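Local coordinates for protein 7,8-dihydro-6-hydroxymethylpterin pyrophosphokinase-dihydropteroate synthase (Plasmodium falciparum, PDB 6JWS) that probably makes 7,8-dihydropteroate in two folate-pathway steps, pyrophosphorylating hydroxymethyldihydropterin with ATP and then joining the product to 4-aminobenzoate, at residues N91-E99 and I234-E242; C507-K518 and R558-I567. The protein carries 1 engineered substitution. One frame throughout, in Å; residues are numbered along the deposited sequence.

How the interactions relate
Interaction 1 is a surface contact in the kinase half of the chain, where the loop 91-99 meets the polypeptide leaving helix 228-236; interaction 2 is partly buried in the pterin-binding barrel and sets the turn-rich segment 507-518 against the last turns of helix 547-564. They share no element, and their centres lie about 27 Å apart, with nearest atoms about 8 Å apart. The chemistry follows the setting: backbone hydrogen bonds and long polar side chains hold the first, branched aliphatic packing the second. Each also has a lysine bonded to a backbone carbonyl, K96 to S236 O in interaction 1 and K518 to N565 O, just past helix 547-564, in interaction 2.

Interaction 1 (N91-E99 and I234-E242); sequences NLEESKYEE and ILSKYIHLE. With CA (calcium ion), chain L.
K96 runs over one face of the H240 imidazole, its CG 3.6 Å from the H240 ring centroid, a CH-pi contact. Extended beyond CG, the K96 chain carries its ammonium past the ring to S236, where NZ gives a hydrogen bond to O at 2.8 Å. The backbones pair as well: K96 N donates to Y238 O (2.9 Å) from above the carbonyl plane, and H240 N donates to E94 O (3.2 Å), flanking S95 and I239 as an antiparallel non-hydrogen-bonded pair. At its edge, the H240 ring adds a weak bent bond from ND1 to S95 O. Further along, E93 OE2 takes E242 N at 3.1 Å in a nearly straight bond (170°), on its anti side but well out of the carboxylate plane, though E242 is poorly ordered. At the other end Y97 CE1 lies 3.5 Å from Y238 CD1; F173 stacks on Y97, and Y238 OH is bonded to N175. Outside this shell, S95 OG accepts from Y97 N in an ST turn and meets a water that donates to Y238 O. The same loop then reaches E99, whose carboxylate oxygens chelate calcium at 2.3 Å (OE1) and 2.5 Å (OE2), with E42 and G46 supplying backbone oxygens: a single antiparallel bridge at the surface, next to a calcium site built on the C-terminal end of helix 30-44.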
loop_
_atom_site.group_PDB
_atom_site.type_symbol
_atom_site.label_atom_id
_atom_site.label_comp_id
_atom_site.label_asym_id
_atom_site.label_seq_id
_atom_site.Cartn_x
_atom_site.Cartn_y
_atom_site.Cartn_z
ATOM N N ASN B 91 45.507 -18.979 15.913
ATOM C CA ASN B 91 46.963 -18.935 15.984
ATOM C C ASN B 91 47.478 -17.648 15.342
ATOM O O ASN B 91 48.045 -17.674 14.251
ATOM C CB ASN B 91 47.610 -20.163 15.331
ATOM C CG ASN B 91 47.103 -21.481 15.880
ATOM O OD1 ASN B 91 46.320 -22.169 15.225
ATOM N ND2 ASN B 91 47.536 -21.839 17.079
ATOM N N LEU B 92 47.279 -16.523 16.031
ATOM C CA LEU B 92 47.733 -15.239 15.522
ATOM C C LEU B 92 48.847 -14.728 16.423
ATOM O O LEU B 92 48.845 -15.001 17.622
ATOM C CB LEU B 92 46.575 -14.235 15.540
ATOM C CG LEU B 92 45.521 -14.354 14.438
ATOM C CD1 LEU B 92 44.342 -13.445 14.751
ATOM C CD2 LEU B 92 46.104 -14.010 13.077
ATOM N N GLU B 93 49.757 -13.949 15.833
ATOM C CA GLU B 93 50.822 -13.307 16.585
ATOM C C GLU B 93 50.212 -12.177 17.402
ATOM O O GLU B 93 49.433 -11.386 16.874
ATOM C CB GLU B 93 51.886 -12.746 15.642
ATOM C CG GLU B 93 52.682 -13.811 14.909
ATOM C CD GLU B 93 53.179 -13.367 13.544
ATOM O OE1 GLU B 93 52.470 -12.572 12.891
ATOM O OE2 GLU B 93 54.271 -13.812 13.135
ATOM N N GLU B 94 50.580 -12.119 18.687
ATOM C CA GLU B 94 50.126 -11.057 19.573
ATOM C C GLU B 94 50.604 -9.711 19.033
ATOM O O GLU B 94 51.633 -9.633 18.367
ATOM C CB GLU B 94 50.595 -11.314 21.009
ATOM C CG GLU B 94 49.756 -12.350 21.752
ATOM C CD GLU B 94 48.530 -11.831 22.495
ATOM O OE1 GLU B 94 48.245 -10.617 22.405
ATOM O OE2 GLU B 94 47.854 -12.641 23.171
ATOM N N SER B 95 49.818 -8.661 19.297
ATOM C CA SER B 95 50.191 -7.290 18.989
ATOM C C SER B 95 51.199 -6.814 20.031
ATOM O O SER B 95 51.329 -7.434 21.083
ATOM C CB SER B 95 48.967 -6.406 18.961
ATOM O OG SER B 95 49.314 -5.040 18.782
ATOM N N LYS B 96 51.905 -5.714 19.733
ATOM C CA LYS B 96 52.830 -5.119 20.684
ATOM C C LYS B 96 52.139 -3.970 21.407
ATOM O O LYS B 96 52.754 -3.280 22.217
ATOM C CB LYS B 96 54.093 -4.609 19.982
ATOM C CG LYS B 96 55.066 -5.681 19.511
ATOM C CD LYS B 96 56.484 -5.164 19.421
ATOM C CE LYS B 96 57.488 -6.266 19.154
ATOM N NZ LYS B 96 58.860 -5.729 19.006
ATOM N N TYR B 97 50.855 -3.759 21.090
ATOM C CA TYR B 97 50.132 -2.639 21.671
ATOM C C TYR B 97 48.967 -3.145 22.507
ATOM O O TYR B 97 48.397 -4.191 22.210
ATOM C CB TYR B 97 49.718 -1.637 20.593
ATOM C CG TYR B 97 50.826 -0.708 20.170
ATOM C CD1 TYR B 97 51.794 -1.114 19.263
ATOM C CD2 TYR B 97 50.922 0.570 20.694
ATOM C CE1 TYR B 97 52.823 -0.270 18.873
ATOM C CE2 TYR B 97 51.944 1.427 20.316
ATOM C CZ TYR B 97 52.896 1.006 19.401
ATOM O OH TYR B 97 53.896 1.854 19.021
ATOM N N GLU B 98 48.651 -2.383 23.560
ATOM C CA GLU B 98 47.582 -2.717 24.483
ATOM C C GLU B 98 46.240 -2.633 23.758
ATOM O O GLU B 98 45.951 -1.644 23.082
ATOM C CB GLU B 98 47.647 -1.835 25.736
ATOM C CG GLU B 98 47.126 -0.413 25.551
ATOM C CD GLU B 98 47.008 0.403 26.831
ATOM O OE1 GLU B 98 48.034 0.963 27.277
ATOM O OE2 GLU B 98 45.891 0.467 27.390
ATOM N N GLU B 99 45.465 -3.716 23.868
ATOM C CA GLU B 99 44.061 -3.745 23.496
ATOM C C GLU B 99 43.232 -3.518 24.755
ATOM O O GLU B 99 43.372 -4.265 25.723
ATOM C CB GLU B 99 43.698 -5.109 22.905
ATOM C CG GLU B 99 42.299 -5.160 22.305
ATOM C CD GLU B 99 42.069 -4.196 21.146
ATOM O OE1 GLU B 99 41.958 -2.961 21.391
ATOM O OE2 GLU B 99 42.035 -4.669 19.995
ATOM N N ILE B 234 59.403 -2.541 10.169
ATOM C CA ILE B 234 58.131 -1.854 10.318
ATOM C C ILE B 234 57.169 -2.779 11.062
ATOM O O ILE B 234 56.600 -2.396 12.085
ATOM C CB ILE B 234 57.582 -1.419 8.943
ATOM C CG1 ILE B 234 58.357 -0.222 8.380
ATOM C CG2 ILE B 234 56.085 -1.138 9.010
ATOM C CD1 ILE B 234 58.185 -0.012 6.893
ATOM N N LEU B 235 57.027 -4.008 10.550
ATOM C CA LEU B 235 56.168 -5.004 11.160
ATOM C C LEU B 235 56.557 -5.213 12.627
ATOM O O LEU B 235 55.682 -5.236 13.494
ATOM C CB LEU B 235 56.236 -6.304 10.351
ATOM C CG LEU B 235 55.583 -6.276 8.965
ATOM C CD1 LEU B 235 55.584 -7.660 8.331
ATOM C CD2 LEU B 235 54.158 -5.736 9.022
ATOM N N SER B 236 57.867 -5.316 12.901
ATOM C CA SER B 236 58.376 -5.715 14.209
ATOM C C SER B 236 58.098 -4.634 15.245
ATOM O O SER B 236 58.073 -4.907 16.442
ATOM C CB SER B 236 59.853 -6.033 14.164
ATOM O OG SER B 236 60.070 -7.339 13.653
ATOM N N LYS B 237 57.905 -3.406 14.762
ATOM C CA LYS B 237 57.631 -2.270 15.619
ATOM C C LYS B 237 56.214 -2.385 16.183
ATOM O O LYS B 237 55.903 -1.725 17.172
ATOM C CB LYS B 237 57.827 -0.978 14.821
ATOM C CG LYS B 237 57.466 0.312 15.541
ATOM C CD LYS B 237 57.890 1.550 14.774
ATOM C CE LYS B 237 57.202 2.815 15.249
ATOM N NZ LYS B 237 57.414 3.098 16.688
ATOM N N TYR B 238 55.369 -3.223 15.560
ATOM C CA TYR B 238 53.956 -3.261 15.906
ATOM C C TYR B 238 53.487 -4.676 16.238
ATOM O O TYR B 238 52.538 -4.833 17.003
ATOM C CB TYR B 238 53.088 -2.645 14.803
ATOM C CG TYR B 238 53.427 -1.221 14.456
ATOM C CD1 TYR B 238 53.209 -0.195 15.362
ATOM C CD2 TYR B 238 53.952 -0.894 13.216
ATOM C CE1 TYR B 238 53.526 1.120 15.059
ATOM C CE2 TYR B 238 54.274 0.416 12.897
ATOM C CZ TYR B 238 54.060 1.427 13.820
ATOM O OH TYR B 238 54.368 2.723 13.510
ATOM N N ILE B 239 54.141 -5.693 15.661
ATOM C CA ILE B 239 53.737 -7.073 15.892
ATOM C C ILE B 239 54.912 -7.860 16.483
ATOM O O ILE B 239 56.061 -7.648 16.092
ATOM C CB ILE B 239 53.166 -7.697 14.596
ATOM C CG1 ILE B 239 52.056 -6.833 13.981
ATOM C CG2 ILE B 239 52.699 -9.133 14.821
ATOM C CD1 ILE B 239 51.600 -7.277 12.606
ATOM N N HIS B 240 54.613 -8.740 17.452
ATOM C CA HIS B 240 55.560 -9.719 17.974
ATOM C C HIS B 240 55.671 -10.867 16.977
ATOM O O HIS B 240 54.886 -11.812 17.037
ATOM C CB HIS B 240 55.091 -10.300 19.323
ATOM C CG HIS B 240 55.288 -9.414 20.510
ATOM N ND1 HIS B 240 54.228 -8.821 21.176
ATOM C CD2 HIS B 240 56.409 -9.034 21.167
ATOM C CE1 HIS B 240 54.688 -8.095 22.179
ATOM N NE2 HIS B 240 56.029 -8.212 22.197
ATOM N N LEU B 241 56.651 -10.785 16.069
ATOM C CA LEU B 241 56.731 -11.726 14.961
ATOM C C LEU B 241 57.378 -13.044 15.389
ATOM O O LEU B 241 58.318 -13.058 16.185
ATOM C CB LEU B 241 57.487 -11.078 13.799
ATOM C CG LEU B 241 56.731 -9.957 13.092
ATOM C CD1 LEU B 241 57.696 -8.991 12.423
ATOM C CD2 LEU B 241 55.740 -10.522 12.086
ATOM N N GLU B 242 56.855 -14.143 14.826
ATOM C CA GLU B 242 57.324 -15.498 15.072
ATOM C C GLU B 242 58.689 -15.691 14.397
ATOM O O GLU B 242 59.535 -16.396 14.985
ATOM C CB GLU B 242 56.318 -16.505 14.506
ATOM C CG GLU B 242 56.221 -17.798 15.298
ATOM C CD GLU B 242 55.048 -17.893 16.263
ATOM O OE1 GLU B 242 54.744 -16.884 16.938
ATOM O OE2 GLU B 242 54.435 -18.980 16.335
HETATM CA CA CA L . 42.466 -2.298 19.257
HETATM O O HOH W 1 49.830 -4.291 16.388
HETATM O O HOH W 2 44.803 -2.287 19.920
HETATM O O HOH W 3 42.588 -0.372 20.167
#

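Interaction 2 (C507-K518 and R558-I567); sequences CTNNPEIIKLLK and RLNFLVLNGI
I514 and I567 carry the apolar contact, I514 CD1 lying 3.5 Å from L562 CD1, a tight approach, and 3.7 Å from F561 CE2 at the edge of the phenyl ring. The other I514 branch, CG2, faces I567 CG1. I567 in turn sends CD1 against L517 CB and, more closely, against K518 CD at 3.3 Å. V526 of the neighbouring strand touches both L517 and L562, joining this cluster to the barrel wall.

Polar contacts lie toward the two ends. K518, bent at chi3 and chi4 (40° and -126°), curls its NZ back to N565 O, a 2.8 Å hydrogen bond almost in line with the carbonyl. At the opposite end T508 CG2 sits over the face of the R558 guanidinium, 3.6 Å from CZ, while C507 O lies at its edge, 3.0 Å from NH2; R558 NE is bonded to A506 O.

The helix 547-564 closes in a Schellman motif, I567 N returning to L562 O and G566 N, its residue at positive phi, to V563 O. In the outer layer of the TIM barrel, the last turns of this helix pack on the connection between strands 500-503 and 525-529, the strand it follows.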
loop_
_atom_site.group_PDB
_atom_site.type_symbol
_atom_site.label_atom_id
_atom_site.label_comp_id
_atom_site.label_asym_id
_atom_site.label_seq_id
_atom_site.Cartn_x
_atom_site.Cartn_y
_atom_site.Cartn_z
ATOM N N CYS B 507 20.549 0.282 25.572
ATOM C CA CYS B 507 21.836 0.057 26.212
ATOM C C CYS B 507 22.184 1.230 27.131
ATOM O O CYS B 507 23.354 1.530 27.325
ATOM C CB CYS B 507 22.939 -0.121 25.175
ATOM S SG CYS B 507 22.689 -1.521 24.048
ATOM N N THR B 508 21.173 1.929 27.663
ATOM C CA THR B 508 21.439 2.950 28.658
ATOM C C THR B 508 21.362 2.381 30.074
ATOM O O THR B 508 21.861 3.037 30.983
ATOM C CB THR B 508 20.498 4.164 28.554
ATOM O OG1 THR B 508 19.153 3.722 28.749
ATOM C CG2 THR B 508 20.619 4.921 27.248
ATOM N N ASN B 509 20.679 1.237 30.289
ATOM C CA ASN B 509 20.627 0.635 31.620
ATOM C C ASN B 509 22.044 0.262 32.058
ATOM O O ASN B 509 22.414 0.475 33.203
ATOM C CB ASN B 509 19.744 -0.615 31.744
ATOM C CG ASN B 509 19.982 -1.388 33.043
ATOM O OD1 ASN B 509 19.671 -0.912 34.133
ATOM N ND2 ASN B 509 20.503 -2.605 32.962
ATOM N N ASN B 510 22.818 -0.317 31.140
ATOM C CA ASN B 510 24.173 -0.726 31.451
ATOM C C ASN B 510 25.004 -0.669 30.173
ATOM O O ASN B 510 25.095 -1.672 29.463
ATOM C CB ASN B 510 24.231 -2.126 32.081
ATOM C CG ASN B 510 25.633 -2.430 32.569
ATOM O OD1 ASN B 510 26.567 -1.719 32.201
ATOM N ND2 ASN B 510 25.794 -3.460 33.400
ATOM N N PRO B 511 25.613 0.494 29.836
ATOM C CA PRO B 511 26.360 0.650 28.584
ATOM C C PRO B 511 27.468 -0.380 28.378
ATOM O O PRO B 511 27.817 -0.656 27.231
ATOM C CB PRO B 511 26.892 2.086 28.625
ATOM C CG PRO B 511 25.907 2.786 29.542
ATOM C CD PRO B 511 25.542 1.758 30.595
ATOM N N GLU B 512 27.917 -1.035 29.469
ATOM C CA GLU B 512 28.969 -2.042 29.379
ATOM C C GLU B 512 28.510 -3.252 28.560
ATOM O O GLU B 512 29.340 -3.981 28.020
ATOM C CB GLU B 512 29.511 -2.466 30.755
ATOM C CG GLU B 512 29.846 -1.300 31.695
ATOM C CD GLU B 512 30.904 -0.308 31.213
ATOM O OE1 GLU B 512 31.782 -0.710 30.423
ATOM O OE2 GLU B 512 30.855 0.878 31.625
ATOM N N ILE B 513 27.188 -3.464 28.456
ATOM C CA ILE B 513 26.654 -4.591 27.696
ATOM C C ILE B 513 27.159 -4.536 26.256
ATOM O O ILE B 513 27.181 -5.561 25.576
ATOM C CB ILE B 513 25.110 -4.644 27.784
ATOM C CG1 ILE B 513 24.558 -6.037 27.469
ATOM C CG2 ILE B 513 24.436 -3.557 26.945
ATOM C CD1 ILE B 513 23.119 -6.220 27.899
ATOM N N ILE B 514 27.568 -3.340 25.819
ATOM C CA ILE B 514 28.019 -3.055 24.462
ATOM C C ILE B 514 29.328 -3.792 24.175
ATOM O O ILE B 514 29.519 -4.334 23.085
ATOM C CB ILE B 514 28.105 -1.524 24.265
ATOM C CG1 ILE B 514 26.730 -0.945 23.940
ATOM C CG2 ILE B 514 29.155 -1.097 23.245
ATOM C CD1 ILE B 514 26.597 0.517 24.321
ATOM N N LYS B 515 30.191 -3.887 25.188
ATOM C CA LYS B 515 31.441 -4.623 25.070
ATOM C C LYS B 515 31.173 -6.100 24.813
ATOM O O LYS B 515 32.019 -6.794 24.258
ATOM C CB LYS B 515 32.254 -4.565 26.366
ATOM C CG LYS B 515 32.721 -3.190 26.827
ATOM C CD LYS B 515 33.611 -3.379 28.039
ATOM C CE LYS B 515 33.263 -2.502 29.220
ATOM N NZ LYS B 515 33.275 -3.254 30.501
ATOM N N LEU B 516 29.998 -6.584 25.208
ATOM C CA LEU B 516 29.665 -7.975 24.980
ATOM C C LEU B 516 29.275 -8.222 23.519
ATOM O O LEU B 516 29.181 -9.383 23.136
ATOM C CB LEU B 516 28.530 -8.386 25.929
ATOM C CG LEU B 516 28.814 -8.346 27.440
ATOM C CD1 LEU B 516 27.596 -8.843 28.221
ATOM C CD2 LEU B 516 30.025 -9.207 27.794
ATOM N N LEU B 517 29.031 -7.167 22.708
ATOM C CA LEU B 517 28.584 -7.364 21.324
ATOM C C LEU B 517 29.776 -7.641 20.410
ATOM O O LEU B 517 29.611 -7.800 19.196
ATOM C CB LEU B 517 27.843 -6.131 20.798
ATOM C CG LEU B 517 26.597 -5.707 21.564
ATOM C CD1 LEU B 517 26.151 -4.330 21.099
ATOM C CD2 LEU B 517 25.490 -6.739 21.398
ATOM N N LYS B 518 30.967 -7.688 21.011
ATOM C CA LYS B 518 32.227 -7.862 20.308
ATOM C C LYS B 518 33.051 -8.937 21.015
ATOM O O LYS B 518 33.197 -8.924 22.234
ATOM C CB LYS B 518 32.974 -6.526 20.297
ATOM C CG LYS B 518 32.719 -5.668 19.067
ATOM C CD LYS B 518 32.940 -4.173 19.209
ATOM C CE LYS B 518 34.147 -3.744 20.016
ATOM N NZ LYS B 518 33.736 -2.804 21.087
ATOM N N ARG B 558 22.245 7.166 20.048
ATOM C CA ARG B 558 22.677 5.876 20.583
ATOM C C ARG B 558 23.555 5.119 19.583
ATOM O O ARG B 558 24.572 4.520 19.959
ATOM C CB ARG B 558 21.505 4.962 20.969
ATOM C CG ARG B 558 20.651 5.492 22.104
ATOM C CD ARG B 558 21.572 5.883 23.239
ATOM N NE ARG B 558 22.160 4.771 23.958
ATOM C CZ ARG B 558 23.190 4.883 24.792
ATOM N NH1 ARG B 558 23.794 6.048 24.962
ATOM N NH2 ARG B 558 23.655 3.812 25.415
ATOM N N LEU B 559 23.124 5.105 18.320
ATOM C CA LEU B 559 23.917 4.465 17.279
ATOM C C LEU B 559 25.296 5.124 17.220
ATOM O O LEU B 559 26.300 4.437 17.138
ATOM C CB LEU B 559 23.176 4.533 15.933
ATOM C CG LEU B 559 23.941 4.010 14.712
ATOM C CD1 LEU B 559 23.009 3.391 13.672
ATOM C CD2 LEU B 559 24.831 5.088 14.079
ATOM N N ASN B 560 25.352 6.457 17.265
ATOM C CA ASN B 560 26.634 7.148 17.198
ATOM C C ASN B 560 27.549 6.673 18.325
ATOM O O ASN B 560 28.747 6.508 18.110
ATOM C CB ASN B 560 26.516 8.677 17.255
ATOM C CG ASN B 560 25.920 9.242 15.988
ATOM O OD1 ASN B 560 25.969 8.592 14.941
ATOM N ND2 ASN B 560 25.354 10.442 16.064
ATOM N N PHE B 561 26.977 6.490 19.523
ATOM C CA PHE B 561 27.734 6.020 20.675
ATOM C C PHE B 561 28.229 4.596 20.443
ATOM O O PHE B 561 29.408 4.325 20.624
ATOM C CB PHE B 561 26.906 6.091 21.953
ATOM C CG PHE B 561 27.611 5.576 23.186
ATOM C CD1 PHE B 561 28.650 6.294 23.761
ATOM C CD2 PHE B 561 27.205 4.402 23.805
ATOM C CE1 PHE B 561 29.271 5.850 24.922
ATOM C CE2 PHE B 561 27.824 3.963 24.970
ATOM C CZ PHE B 561 28.866 4.675 25.519
ATOM N N LEU B 562 27.350 3.694 20.010
ATOM C CA LEU B 562 27.781 2.329 19.757
ATOM C C LEU B 562 28.869 2.314 18.686
ATOM O O LEU B 562 29.860 1.595 18.811
ATOM C CB LEU B 562 26.585 1.467 19.333
ATOM C CG LEU B 562 25.913 0.723 20.484
ATOM C CD1 LEU B 562 25.141 1.666 21.396
ATOM C CD2 LEU B 562 25.018 -0.390 19.959
ATOM N N VAL B 563 28.667 3.096 17.626
ATOM C CA VAL B 563 29.592 3.096 16.504
ATOM C C VAL B 563 30.952 3.669 16.934
ATOM O O VAL B 563 31.995 3.156 16.525
ATOM C CB VAL B 563 28.961 3.808 15.284
ATOM C CG1 VAL B 563 29.982 4.434 14.360
ATOM C CG2 VAL B 563 28.001 2.893 14.521
ATOM N N LEU B 564 30.945 4.703 17.789
ATOM C CA LEU B 564 32.187 5.236 18.336
ATOM C C LEU B 564 32.943 4.125 19.064
ATOM O O LEU B 564 34.161 4.151 19.165
ATOM C CB LEU B 564 31.844 6.351 19.325
ATOM C CG LEU B 564 33.027 7.016 20.040
ATOM C CD1 LEU B 564 33.945 7.741 19.047
ATOM C CD2 LEU B 564 32.502 8.018 21.070
ATOM N N ASN B 565 32.208 3.129 19.562
ATOM C CA ASN B 565 32.821 2.126 20.411
ATOM C C ASN B 565 33.092 0.872 19.588
ATOM O O ASN B 565 33.304 -0.198 20.147
ATOM C CB ASN B 565 32.008 1.938 21.701
ATOM C CG ASN B 565 32.322 3.036 22.695
ATOM O OD1 ASN B 565 33.361 2.968 23.361
ATOM N ND2 ASN B 565 31.466 4.049 22.788
ATOM N N GLY B 566 33.002 1.018 18.259
ATOM C CA GLY B 566 33.403 -0.020 17.328
ATOM C C GLY B 566 32.344 -1.085 17.084
ATOM O O GLY B 566 32.663 -2.167 16.603
ATOM N N ILE B 567 31.077 -0.796 17.411
ATOM C CA ILE B 567 30.010 -1.683 16.967
ATOM C C ILE B 567 29.748 -1.375 15.492
ATOM O O ILE B 567 29.539 -0.225 15.130
ATOM C CB ILE B 567 28.746 -1.539 17.838
ATOM C CG1 ILE B 567 29.057 -1.784 19.323
ATOM C CG2 ILE B 567 27.629 -2.453 17.327
ATOM C CD1 ILE B 567 29.826 -3.072 19.594
#